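Local coordinates for protein transferrin (Manduca sexta, PDB 6WB6) that carries ferric iron in insects, binding a single Fe(III) ion per molecule together with carbonate as the partner anion, at residues 210-215 with 247-252; 392-397 with 403-408; 44-47 with 53-56. One frame throughout, in Å; residues are numbered along the deposited sequence.

Contact 1 (210-215 with 247-252); sequences CLAHNN and EEFRYL
Leu211 and Ala212, on successive positions of one helix, bring their side chains to the ring of Phe249, which reaches out from strand 249-252. The helical backbone stays well back, with the CA atoms of Ala212 and Phe249 8.8 Å apart, and it takes a large aromatic ring to fill that distance.

The contact is wholly apolar, and no hydrogen bond crosses it. Leu211 CD2 comes 3.8 Å from Phe249 CD2, and its CG also lies near CE2; the two side chains point opposite ways and overlap along their flanks. Ala212 CB touches the tip of the ring instead, 3.8 Å from Phe249 CZ. Both methyls approach the ring obliquely. Leu211 owes its reach to CG standing opposite the backbone N (chi1 174°), whereas the short alanine suits a point where the ring end comes close to the helix. Aromatic neighbours complete the surroundings: His97 and Phe230 meet the Phe249 ring with planes inclined at about 40°.

The side-chain hydrogen bonds within the two segments belong to Arg250. Next to Phe249 but directed elsewhere, it folds its NH1 back onto two carbonyls, 2.6 Å from Glu247 O and 3.0 Å from Phe249 O. It thereby ties the entry of the strand to the 3-10 turn before it. In both bonds the nitrogen sits above the carbonyl plane, 46° out of it.

A covalent link holds the helix from another side, through the Cys210-Cys114 disulfide. Leu211 also rests on Val95 and His97 of strand 90-97, the antiparallel partner of 249-252. Helix 203-213, which also carries the iron ligand Tyr204, is thus laid against the mixed sheet in the layered alpha/beta fold of the iron-binding N-terminal lobe.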
ATOM      1  N   CYS A 210      19.250   1.172  22.993  1.00 19.19           N
ATOM      2  CA  CYS A 210      18.284   1.907  23.789  1.00 24.69           C
ATOM      3  C   CYS A 210      18.276   1.379  25.215  1.00 18.60           C
ATOM      4  O   CYS A 210      18.295   2.149  26.178  1.00 23.20           O
ATOM      5  CB  CYS A 210      16.900   1.797  23.141  1.00 22.88           C
ATOM      6  SG  CYS A 210      15.511   2.343  24.147  1.00 25.20           S
ATOM      7  N   LEU A 211      18.312   0.064  25.367  1.00 19.98           N
ATOM      8  CA  LEU A 211      18.268  -0.550  26.694  1.00 18.72           C
ATOM      9  C   LEU A 211      19.591  -0.362  27.449  1.00 21.73           C
ATOM     10  O   LEU A 211      19.597  -0.034  28.645  1.00 21.78           O
ATOM     11  CB  LEU A 211      17.924  -2.036  26.539  1.00 19.30           C
ATOM     12  CG  LEU A 211      17.960  -2.944  27.788  1.00 13.91           C
ATOM     13  CD1 LEU A 211      16.780  -2.679  28.668  1.00 18.71           C
ATOM     14  CD2 LEU A 211      17.995  -4.419  27.439  1.00 15.74           C
ATOM     15  N   ALA A 212      20.720  -0.557  26.776  1.00 19.29           N
ATOM     16  CA  ALA A 212      22.006  -0.585  27.474  1.00 22.34           C
ATOM     17  C   ALA A 212      22.616   0.800  27.642  1.00 22.26           C
ATOM     18  O   ALA A 212      23.391   1.021  28.577  1.00 26.00           O
ATOM     19  CB  ALA A 212      22.993  -1.481  26.710  1.00 23.46           C
ATOM     20  N   HIS A 213      22.290   1.726  26.737  1.00 22.44           N
ATOM     21  CA  HIS A 213      22.931   3.020  26.642  1.00 21.84           C
ATOM     22  C   HIS A 213      21.983   4.200  26.789  1.00 22.57           C
ATOM     23  O   HIS A 213      22.460   5.312  27.050  1.00 22.82           O
ATOM     24  CB  HIS A 213      23.644   3.148  25.289  1.00 19.74           C
ATOM     25  CG  HIS A 213      24.593   2.024  25.005  1.00 25.80           C
ATOM     26  ND1 HIS A 213      24.945   1.653  23.729  1.00 29.50           N
ATOM     27  CD2 HIS A 213      25.246   1.175  25.837  1.00 27.26           C
ATOM     28  CE1 HIS A 213      25.784   0.634  23.783  1.00 32.79           C
ATOM     29  NE2 HIS A 213      25.983   0.324  25.051  1.00 31.21           N
ATOM     30  N   ASN A 214      20.667   4.012  26.609  1.00 25.31           N
ATOM     31  CA  ASN A 214      19.719   5.100  26.807  1.00 19.89           C
ATOM     32  C   ASN A 214      18.749   4.791  27.935  1.00 25.08           C
ATOM     33  O   ASN A 214      17.612   5.271  27.946  1.00 20.97           O
ATOM     34  CB  ASN A 214      18.949   5.424  25.529  1.00 25.48           C
ATOM     35  CG  ASN A 214      18.425   6.849  25.521  1.00 24.62           C
ATOM     36  OD1 ASN A 214      19.021   7.725  26.131  1.00 24.30           O
ATOM     37  ND2 ASN A 214      17.313   7.087  24.823  1.00 27.76           N
ATOM     38  N   ASN A 215      19.187   3.995  28.898  1.00 21.96           N
ATOM     39  CA  ASN A 215      18.448   3.844  30.147  1.00 16.84           C
ATOM     40  C   ASN A 215      17.022   3.347  29.898  1.00 18.20           C
ATOM     41  O   ASN A 215      16.128   3.593  30.694  1.00 16.16           O
ATOM     42  CB  ASN A 215      18.433   5.168  30.919  1.00 22.88           C
ATOM     43  CG  ASN A 215      18.201   4.984  32.394  1.00 22.78           C
ATOM     44  OD1 ASN A 215      18.403   3.899  32.941  1.00 27.18           O
ATOM     45  ND2 ASN A 215      17.792   6.059  33.064  1.00 34.59           N
ATOM     46  N   GLU A 247      26.108 -10.753  31.287  1.00 32.58           N
ATOM     47  CA  GLU A 247      25.736 -11.038  32.668  1.00 29.99           C
ATOM     48  C   GLU A 247      24.919  -9.910  33.278  1.00 26.97           C
ATOM     49  O   GLU A 247      24.180 -10.133  34.245  1.00 25.94           O
ATOM     50  CB  GLU A 247      26.996 -11.278  33.503  1.00 34.05           C
ATOM     51  CG  GLU A 247      27.607 -12.643  33.272  1.00 46.94           C
ATOM     52  CD  GLU A 247      28.959 -12.817  33.953  1.00 47.98           C
ATOM     53  OE1 GLU A 247      29.483 -11.832  34.519  1.00 51.85           O
ATOM     54  OE2 GLU A 247      29.488 -13.947  33.919  1.00 42.97           O
ATOM     55  N   GLU A 248      25.070  -8.697  32.763  1.00 26.14           N
ATOM     56  CA  GLU A 248      24.287  -7.562  33.241  1.00 28.10           C
ATOM     57  C   GLU A 248      22.857  -7.558  32.716  1.00 21.17           C
ATOM     58  O   GLU A 248      22.060  -6.726  33.156  1.00 24.70           O
ATOM     59  CB  GLU A 248      24.984  -6.253  32.857  1.00 32.49           C
ATOM     60  CG  GLU A 248      26.345  -6.069  33.561  1.00 34.04           C
ATOM     61  CD  GLU A 248      26.246  -6.386  35.043  1.00 44.69           C
ATOM     62  OE1 GLU A 248      25.402  -5.747  35.713  1.00 47.85           O
ATOM     63  OE2 GLU A 248      26.966  -7.297  35.527  1.00 45.67           O
ATOM     64  N   PHE A 249      22.509  -8.475  31.819  1.00 27.08           N
ATOM     65  CA  PHE A 249      21.211  -8.483  31.163  1.00 23.22           C
ATOM     66  C   PHE A 249      20.627  -9.877  31.225  1.00 25.65           C
ATOM     67  O   PHE A 249      21.319 -10.851  31.514  1.00 18.51           O
ATOM     68  CB  PHE A 249      21.321  -8.011  29.707  1.00 22.74           C
ATOM     69  CG  PHE A 249      21.837  -6.630  29.591  1.00 22.91           C
ATOM     70  CD1 PHE A 249      23.200  -6.389  29.594  1.00 17.49           C
ATOM     71  CD2 PHE A 249      20.965  -5.562  29.556  1.00 19.93           C
ATOM     72  CE1 PHE A 249      23.684  -5.127  29.513  1.00 20.47           C
ATOM     73  CE2 PHE A 249      21.442  -4.283  29.485  1.00 24.41           C
ATOM     74  CZ  PHE A 249      22.818  -4.063  29.481  1.00 23.46           C
ATOM     75  N   ARG A 250      19.327  -9.949  30.955  1.00 26.39           N
ATOM     76  CA  ARG A 250      18.591 -11.193  31.039  1.00 20.40           C
ATOM     77  C   ARG A 250      17.437 -11.165  30.045  1.00 25.02           C
ATOM     78  O   ARG A 250      16.869 -10.108  29.751  1.00 18.05           O
ATOM     79  CB  ARG A 250      18.028 -11.422  32.449  1.00 22.73           C
ATOM     80  CG  ARG A 250      19.072 -11.491  33.572  1.00 31.71           C
ATOM     81  CD  ARG A 250      19.680 -12.879  33.739  1.00 28.80           C
ATOM     82  NE  ARG A 250      20.463 -12.958  34.974  1.00 36.32           N
ATOM     83  CZ  ARG A 250      21.698 -12.490  35.122  1.00 28.45           C
ATOM     84  NH1 ARG A 250      22.322 -11.905  34.119  1.00 31.25           N
ATOM     85  NH2 ARG A 250      22.314 -12.612  36.283  1.00 32.67           N
ATOM     86  N   TYR A 251      17.080 -12.335  29.537  1.00 21.57           N
ATOM     87  CA  TYR A 251      15.784 -12.453  28.911  1.00 23.41           C
ATOM     88  C   TYR A 251      14.749 -12.471  30.020  1.00 24.20           C
ATOM     89  O   TYR A 251      14.980 -13.025  31.089  1.00 22.76           O
ATOM     90  CB  TYR A 251      15.665 -13.724  28.082  1.00 22.61           C
ATOM     91  CG  TYR A 251      16.659 -13.890  26.982  1.00 16.84           C
ATOM     92  CD1 TYR A 251      16.693 -13.034  25.899  1.00 21.70           C
ATOM     93  CD2 TYR A 251      17.526 -14.962  26.992  1.00 26.29           C
ATOM     94  CE1 TYR A 251      17.609 -13.216  24.881  1.00 23.71           C
ATOM     95  CE2 TYR A 251      18.424 -15.160  25.994  1.00 23.61           C
ATOM     96  CZ  TYR A 251      18.472 -14.291  24.936  1.00 19.00           C
ATOM     97  OH  TYR A 251      19.393 -14.521  23.944  1.00 20.29           O
ATOM     98  N   LEU A 252      13.602 -11.868  29.762  1.00 23.58           N
ATOM     99  CA  LEU A 252      12.441 -12.015  30.616  1.00 23.05           C
ATOM    100  C   LEU A 252      11.513 -13.025  29.946  1.00 32.43           C
ATOM    101  O   LEU A 252      11.129 -12.847  28.780  1.00 22.43           O
ATOM    102  CB  LEU A 252      11.760 -10.665  30.829  1.00 18.66           C
ATOM    103  CG  LEU A 252      10.472 -10.679  31.653  1.00 27.81           C
ATOM    104  CD1 LEU A 252      10.736 -10.994  33.119  1.00 23.80           C
ATOM    105  CD2 LEU A 252       9.731  -9.338  31.529  1.00 27.10           C
TER

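Contact 2 (392-397 with 403-408); sequences ACLKSV and DLASVD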
ATOM      1  N   ALA A 392     -26.055   3.101  -6.587  1.00 18.95           N
ATOM      2  CA  ALA A 392     -26.517   2.270  -5.479  1.00 24.55           C
ATOM      3  C   ALA A 392     -25.432   2.066  -4.435  1.00 24.70           C
ATOM      4  O   ALA A 392     -25.746   1.869  -3.257  1.00 21.20           O
ATOM      5  CB  ALA A 392     -27.003   0.913  -5.973  1.00 24.19           C
ATOM      6  N   CYS A 393     -24.156   2.072  -4.840  1.00 25.68           N
ATOM      7  CA  CYS A 393     -23.090   2.035  -3.843  1.00 24.11           C
ATOM      8  C   CYS A 393     -23.065   3.331  -3.048  1.00 18.67           C
ATOM      9  O   CYS A 393     -22.832   3.318  -1.835  1.00 17.28           O
ATOM     10  CB  CYS A 393     -21.726   1.798  -4.509  1.00 22.08           C
ATOM     11  SG  CYS A 393     -21.260   0.083  -4.611  1.00 26.14           S
ATOM     12  N   LEU A 394     -23.261   4.461  -3.729  1.00 18.34           N
ATOM     13  CA  LEU A 394     -23.273   5.740  -3.037  1.00 20.45           C
ATOM     14  C   LEU A 394     -24.431   5.817  -2.060  1.00 16.27           C
ATOM     15  O   LEU A 394     -24.260   6.227  -0.912  1.00 22.72           O
ATOM     16  CB  LEU A 394     -23.345   6.883  -4.043  1.00 24.28           C
ATOM     17  CG  LEU A 394     -22.126   6.982  -4.945  1.00 20.55           C
ATOM     18  CD1 LEU A 394     -22.444   7.977  -6.030  1.00 19.98           C
ATOM     19  CD2 LEU A 394     -20.873   7.384  -4.140  1.00 28.39           C
ATOM     20  N   LYS A 395     -25.635   5.470  -2.506  1.00 23.72           N
ATOM     21  CA  LYS A 395     -26.745   5.396  -1.566  1.00 24.59           C
ATOM     22  C   LYS A 395     -26.389   4.510  -0.391  1.00 20.64           C
ATOM     23  O   LYS A 395     -26.760   4.797   0.750  1.00 21.46           O
ATOM     24  CB  LYS A 395     -27.997   4.861  -2.256  1.00 21.77           C
ATOM     25  CG  LYS A 395     -29.179   4.598  -1.329  1.00 24.15           C
ATOM     26  CD  LYS A 395     -29.630   5.863  -0.555  1.00 28.97           C
ATOM     27  CE  LYS A 395     -31.093   5.728  -0.069  1.00 31.75           C
ATOM     28  NZ  LYS A 395     -31.479   6.718   1.016  1.00 28.61           N
ATOM     29  N   SER A 396     -25.712   3.396  -0.656  1.00 16.05           N
ATOM     30  CA  SER A 396     -25.443   2.466   0.426  1.00 17.88           C
ATOM     31  C   SER A 396     -24.492   3.077   1.436  1.00 21.29           C
ATOM     32  O   SER A 396     -24.651   2.870   2.646  1.00 29.43           O
ATOM     33  CB  SER A 396     -24.879   1.156  -0.126  1.00 20.85           C
ATOM     34  OG  SER A 396     -24.457   0.280   0.909  1.00 23.75           O
ATOM     35  N   VAL A 397     -23.487   3.827   0.974  1.00 21.50           N
ATOM     36  CA  VAL A 397     -22.616   4.518   1.926  1.00 17.48           C
ATOM     37  C   VAL A 397     -23.448   5.479   2.781  1.00 19.78           C
ATOM     38  O   VAL A 397     -23.334   5.510   4.009  1.00 18.87           O
ATOM     39  CB  VAL A 397     -21.465   5.230   1.193  1.00 23.29           C
ATOM     40  CG1 VAL A 397     -20.520   5.970   2.185  1.00 21.63           C
ATOM     41  CG2 VAL A 397     -20.619   4.209   0.390  1.00 26.49           C
ATOM     42  N   ASP A 403     -19.203   1.604   4.078  1.00 25.97           N
ATOM     43  CA  ASP A 403     -18.400   2.689   4.609  1.00 16.60           C
ATOM     44  C   ASP A 403     -17.698   3.488   3.524  1.00 22.44           C
ATOM     45  O   ASP A 403     -17.331   4.640   3.770  1.00 21.96           O
ATOM     46  CB  ASP A 403     -17.364   2.130   5.585  1.00 22.20           C
ATOM     47  CG  ASP A 403     -18.010   1.333   6.707  1.00 27.39           C
ATOM     48  OD1 ASP A 403     -18.913   1.894   7.381  1.00 26.03           O
ATOM     49  OD2 ASP A 403     -17.644   0.146   6.888  1.00 20.00           O
ATOM     50  N   LEU A 404     -17.478   2.918   2.341  1.00 15.62           N
ATOM     51  CA  LEU A 404     -16.941   3.740   1.267  1.00 20.65           C
ATOM     52  C   LEU A 404     -17.255   3.120  -0.079  1.00 17.43           C
ATOM     53  O   LEU A 404     -17.520   1.924  -0.200  1.00 16.33           O
ATOM     54  CB  LEU A 404     -15.418   3.953   1.392  1.00 11.71           C
ATOM     55  CG  LEU A 404     -14.509   2.731   1.237  1.00 18.22           C
ATOM     56  CD1 LEU A 404     -13.015   3.136   1.257  1.00 16.55           C
ATOM     57  CD2 LEU A 404     -14.772   1.705   2.300  1.00 24.04           C
ATOM     58  N   ALA A 405     -17.146   3.963  -1.091  1.00 17.42           N
ATOM     59  CA  ALA A 405     -17.440   3.611  -2.457  1.00 18.82           C
ATOM     60  C   ALA A 405     -16.702   4.615  -3.305  1.00 24.19           C
ATOM     61  O   ALA A 405     -16.402   5.725  -2.851  1.00 22.57           O
ATOM     62  CB  ALA A 405     -18.947   3.632  -2.731  1.00 24.93           C
ATOM     63  N   SER A 406     -16.391   4.206  -4.525  1.00 19.99           N
ATOM     64  CA  SER A 406     -15.652   5.032  -5.458  1.00 26.10           C
ATOM     65  C   SER A 406     -16.606   5.704  -6.429  1.00 23.27           C
ATOM     66  O   SER A 406     -17.718   5.244  -6.670  1.00 21.72           O
ATOM     67  CB  SER A 406     -14.620   4.213  -6.249  1.00 24.10           C
ATOM     68  OG  SER A 406     -15.242   3.173  -6.982  1.00 21.70           O
ATOM     69  N   VAL A 407     -16.116   6.779  -7.016  1.00 19.85           N
ATOM     70  CA  VAL A 407     -16.838   7.576  -7.986  1.00 27.25           C
ATOM     71  C   VAL A 407     -15.778   8.232  -8.860  1.00 33.20           C
ATOM     72  O   VAL A 407     -14.667   8.524  -8.401  1.00 31.12           O
ATOM     73  CB  VAL A 407     -17.784   8.554  -7.239  1.00 38.89           C
ATOM     74  CG1 VAL A 407     -17.023   9.295  -6.143  1.00 32.66           C
ATOM     75  CG2 VAL A 407     -18.468   9.510  -8.172  1.00 37.77           C
ATOM     76  N   ASP A 408     -16.059   8.354 -10.144  1.00 31.14           N
ATOM     77  CA  ASP A 408     -15.024   8.764 -11.077  1.00 39.26           C
ATOM     78  C   ASP A 408     -15.288  10.180 -11.572  1.00 43.78           C
ATOM     79  O   ASP A 408     -16.410  10.693 -11.515  1.00 32.59           O
ATOM     80  CB  ASP A 408     -14.919   7.798 -12.272  1.00 44.52           C
ATOM     81  CG  ASP A 408     -14.416   6.397 -11.880  1.00 42.68           C
ATOM     82  OD1 ASP A 408     -13.542   6.294 -10.994  1.00 41.27           O
ATOM     83  OD2 ASP A 408     -14.891   5.389 -12.465  1.00 45.56           O
TER
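Asp403 meets Val397 with its backbone, the carbonyl O lying 3.8 Å from Val397 CG1. Its side chain turns away from the helix, where the carboxylate forms a salt bridge with Arg354, a sensible outlet for a buried charge. Leu404 likewise offers only main chain: its carbonyl C is 3.6 Å from Val397 CG2, while its own branches pack on Val353 and Leu355 beyond.

Ala405 is the centre of the contact. Its CB points at the helix and is met by Val397 CG2 at 3.6 Å and by Cys393 CB, one turn earlier, at 3.8 Å. Leu394 CD2 comes in more loosely from the flank, 4.4 Å from the same methyl. A small residue suits this place, because the CA atoms of Cys393 and Ala405 are just 6.0 Å apart. Val397 spans the backbone from Asp403 to Ala405: with CG1 opposite its backbone N (chi1 -180°), one methyl falls to Asp403 and the other to Ala405. Putting an alanine in place of Val397 removes both methyls and would probably leave a gap beside Ala405 CB and the Leu404 carbonyl, into which the helix could settle.

Further on, Val407 again faces the helix side, but packs on Val412 and Val589.

The segment axes run 8.1 Å apart at 133°. Leu404 shares backbone hydrogen bonds with both Arg354 and Cys356, as parallel neighbours do, and Cys393 is joined by disulfide to Cys356. Such a helix leading through a short loop into a parallel strand is the closing half of a beta-alpha-beta crossover, the building unit of the transferrin lobe, here the C-terminal one.

Contact 3 (44-47 with 53-56); sequences SFVQ and FVPV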
ATOM      1  N   SER A  44      -4.651 -20.565  -4.908  1.00 20.84           N
ATOM      2  CA  SER A  44      -5.868 -21.161  -5.450  1.00 28.05           C
ATOM      3  C   SER A  44      -5.525 -22.203  -6.511  1.00 20.81           C
ATOM      4  O   SER A  44      -6.058 -23.318  -6.495  1.00 19.13           O
ATOM      5  CB  SER A  44      -6.775 -20.079  -6.040  1.00 24.45           C
ATOM      6  OG  SER A  44      -7.478 -19.389  -5.025  1.00 36.65           O
ATOM      7  N   PHE A  45      -4.608 -21.855  -7.422  1.00 26.34           N
ATOM      8  CA  PHE A  45      -4.178 -22.796  -8.448  1.00 21.81           C
ATOM      9  C   PHE A  45      -3.496 -24.005  -7.846  1.00 19.02           C
ATOM     10  O   PHE A  45      -3.547 -25.092  -8.431  1.00 19.71           O
ATOM     11  CB  PHE A  45      -3.218 -22.135  -9.430  1.00 20.09           C
ATOM     12  CG  PHE A  45      -3.850 -21.135 -10.336  1.00 27.86           C
ATOM     13  CD1 PHE A  45      -5.231 -20.935 -10.346  1.00 25.41           C
ATOM     14  CD2 PHE A  45      -3.062 -20.406 -11.207  1.00 27.86           C
ATOM     15  CE1 PHE A  45      -5.796 -20.019 -11.203  1.00 25.66           C
ATOM     16  CE2 PHE A  45      -3.616 -19.485 -12.057  1.00 28.37           C
ATOM     17  CZ  PHE A  45      -5.000 -19.289 -12.056  1.00 26.87           C
ATOM     18  N   VAL A  46      -2.825 -23.844  -6.704  1.00 22.38           N
ATOM     19  CA  VAL A  46      -2.194 -24.996  -6.077  1.00 19.51           C
ATOM     20  C   VAL A  46      -3.257 -25.907  -5.503  1.00 19.26           C
ATOM     21  O   VAL A  46      -3.223 -27.124  -5.693  1.00 19.67           O
ATOM     22  CB  VAL A  46      -1.190 -24.577  -4.989  1.00 24.58           C
ATOM     23  CG1 VAL A  46      -0.681 -25.830  -4.228  1.00 21.06           C
ATOM     24  CG2 VAL A  46      -0.033 -23.815  -5.600  1.00 26.61           C
ATOM     25  N   GLN A  47      -4.208 -25.332  -4.771  1.00 24.98           N
ATOM     26  CA  GLN A  47      -5.308 -26.141  -4.259  1.00 27.61           C
ATOM     27  C   GLN A  47      -6.032 -26.847  -5.399  1.00 22.72           C
ATOM     28  O   GLN A  47      -6.368 -28.030  -5.299  1.00 24.63           O
ATOM     29  CB  GLN A  47      -6.287 -25.269  -3.477  1.00 26.28           C
ATOM     30  CG  GLN A  47      -7.477 -26.062  -2.934  1.00 23.46           C
ATOM     31  CD  GLN A  47      -7.033 -27.184  -2.029  1.00 27.29           C
ATOM     32  OE1 GLN A  47      -6.108 -27.032  -1.229  1.00 31.22           O
ATOM     33  NE2 GLN A  47      -7.671 -28.327  -2.165  1.00 29.54           N
ATOM     34  N   PHE A  53       3.135 -26.282  -6.581  1.00 20.02           N
ATOM     35  CA  PHE A  53       3.733 -25.609  -5.438  1.00 22.73           C
ATOM     36  C   PHE A  53       4.047 -24.166  -5.790  1.00 22.05           C
ATOM     37  O   PHE A  53       4.075 -23.763  -6.962  1.00 26.60           O
ATOM     38  CB  PHE A  53       5.003 -26.318  -4.968  1.00 16.15           C
ATOM     39  CG  PHE A  53       6.164 -26.200  -5.942  1.00 21.39           C
ATOM     40  CD1 PHE A  53       6.065 -26.698  -7.234  1.00 17.70           C
ATOM     41  CD2 PHE A  53       7.366 -25.606  -5.537  1.00 21.37           C
ATOM     42  CE1 PHE A  53       7.151 -26.605  -8.130  1.00 24.08           C
ATOM     43  CE2 PHE A  53       8.454 -25.504  -6.393  1.00 18.36           C
ATOM     44  CZ  PHE A  53       8.368 -25.987  -7.690  1.00 21.97           C
ATOM     45  N   VAL A  54       4.325 -23.404  -4.739  1.00 20.88           N
ATOM     46  CA  VAL A  54       4.572 -21.977  -4.845  1.00 17.16           C
ATOM     47  C   VAL A  54       5.320 -21.520  -3.596  1.00 15.92           C
ATOM     48  O   VAL A  54       5.091 -22.054  -2.504  1.00 20.03           O
ATOM     49  CB  VAL A  54       3.249 -21.218  -5.029  1.00 22.65           C
ATOM     50  CG1 VAL A  54       2.379 -21.368  -3.766  1.00 19.10           C
ATOM     51  CG2 VAL A  54       3.513 -19.774  -5.379  1.00 18.55           C
ATOM     52  N   PRO A  55       6.236 -20.567  -3.716  1.00 17.70           N
ATOM     53  CA  PRO A  55       6.871 -19.994  -2.526  1.00 20.29           C
ATOM     54  C   PRO A  55       5.896 -19.136  -1.725  1.00 19.73           C
ATOM     55  O   PRO A  55       5.057 -18.428  -2.281  1.00 19.37           O
ATOM     56  CB  PRO A  55       8.008 -19.149  -3.116  1.00 21.15           C
ATOM     57  CG  PRO A  55       7.505 -18.798  -4.491  1.00 30.03           C
ATOM     58  CD  PRO A  55       6.823 -20.029  -4.957  1.00 16.71           C
ATOM     59  N   VAL A  56       6.031 -19.185  -0.408  1.00 21.39           N
ATOM     60  CA  VAL A  56       5.103 -18.519   0.497  1.00 27.67           C
ATOM     61  C   VAL A  56       5.881 -17.894   1.648  1.00 25.42           C
ATOM     62  O   VAL A  56       6.813 -18.505   2.183  1.00 20.79           O
ATOM     63  CB  VAL A  56       4.053 -19.506   1.053  1.00 22.83           C
ATOM     64  CG1 VAL A  56       2.944 -19.818   0.025  1.00 28.40           C
ATOM     65  CG2 VAL A  56       4.738 -20.766   1.510  1.00 25.84           C
TER
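Phe53 touches Val46 with its flat peptide group and not with its ring. Val46 CG2 approaches that peptide to 4.1 Å from Phe53 C, so that a methyl rather than a polar group meets the carbonyl carbon. The phenyl ring leaves the strand on the side away from the helix and packs against Phe75 of strand 72-79. The main chain at the strand's start therefore lies between a valine methyl and its own ring, and the large ring fills the space toward Phe75 on the far side of the strand.

This is the helix-to-strand half of a beta-alpha-beta crossover in the N-terminal lobe, a fold shared with type 2 periplasmic binding proteins. Helix 39-47 ends, a five-residue loop turns the chain round, and strand 53-56 enters the sheet. There Phe53 shares backbone hydrogen bonds with Lys6 and Cys8, as in parallel pairing, while Val54 pairs with Ile277 of the antiparallel neighbour, strand 275-279. The CA atoms of Val46 and Phe53 come within 6.0 Å, near enough for beta-branched side chains to bridge the layers.

Val46 is the one helix residue of 44-47 to make this contact, and it also rests on Phe72 and His279. Val54 returns the contact from the strand and presses on Cys42 and Leu43 one turn back along the same helix. Just past the strand comes Asp57, a predicted iron ligand whose side chain lies about 10 Å from that of Val54; the tyrosines Tyr90 and Tyr204 bind the iron here.

The two valine side chains meet at a slant. With chi1 at 65°, Val54 CG1 is wedged between its own backbone N and carbonyl carbon, and from there it reaches to 3.9 Å from Val46 CG2.

All three contacts are buried pairings of a helix with a strand, and none has a hydrogen bond across it. Contacts 2 and 3 hold equivalent elements in the two lobes: in each, a helix turns through a short loop into a strand that pairs with an antiparallel neighbour (587-590 or 275-279) and with the first strand of its lobe. Contact 2 buries 257 Å² against 102 Å² in contact 3. Contact 1 differs, joining segments with 31 residues between them through an aromatic ring, where the others use short aliphatic groups. A disulfide ties the helix of every contact: Cys210-Cys114, Cys393-Cys356 and, just before the segment in contact 3, Cys42-Cys8. Contacts 1 and 3 share the N-terminal lobe, yet their centres lie 43 Å apart.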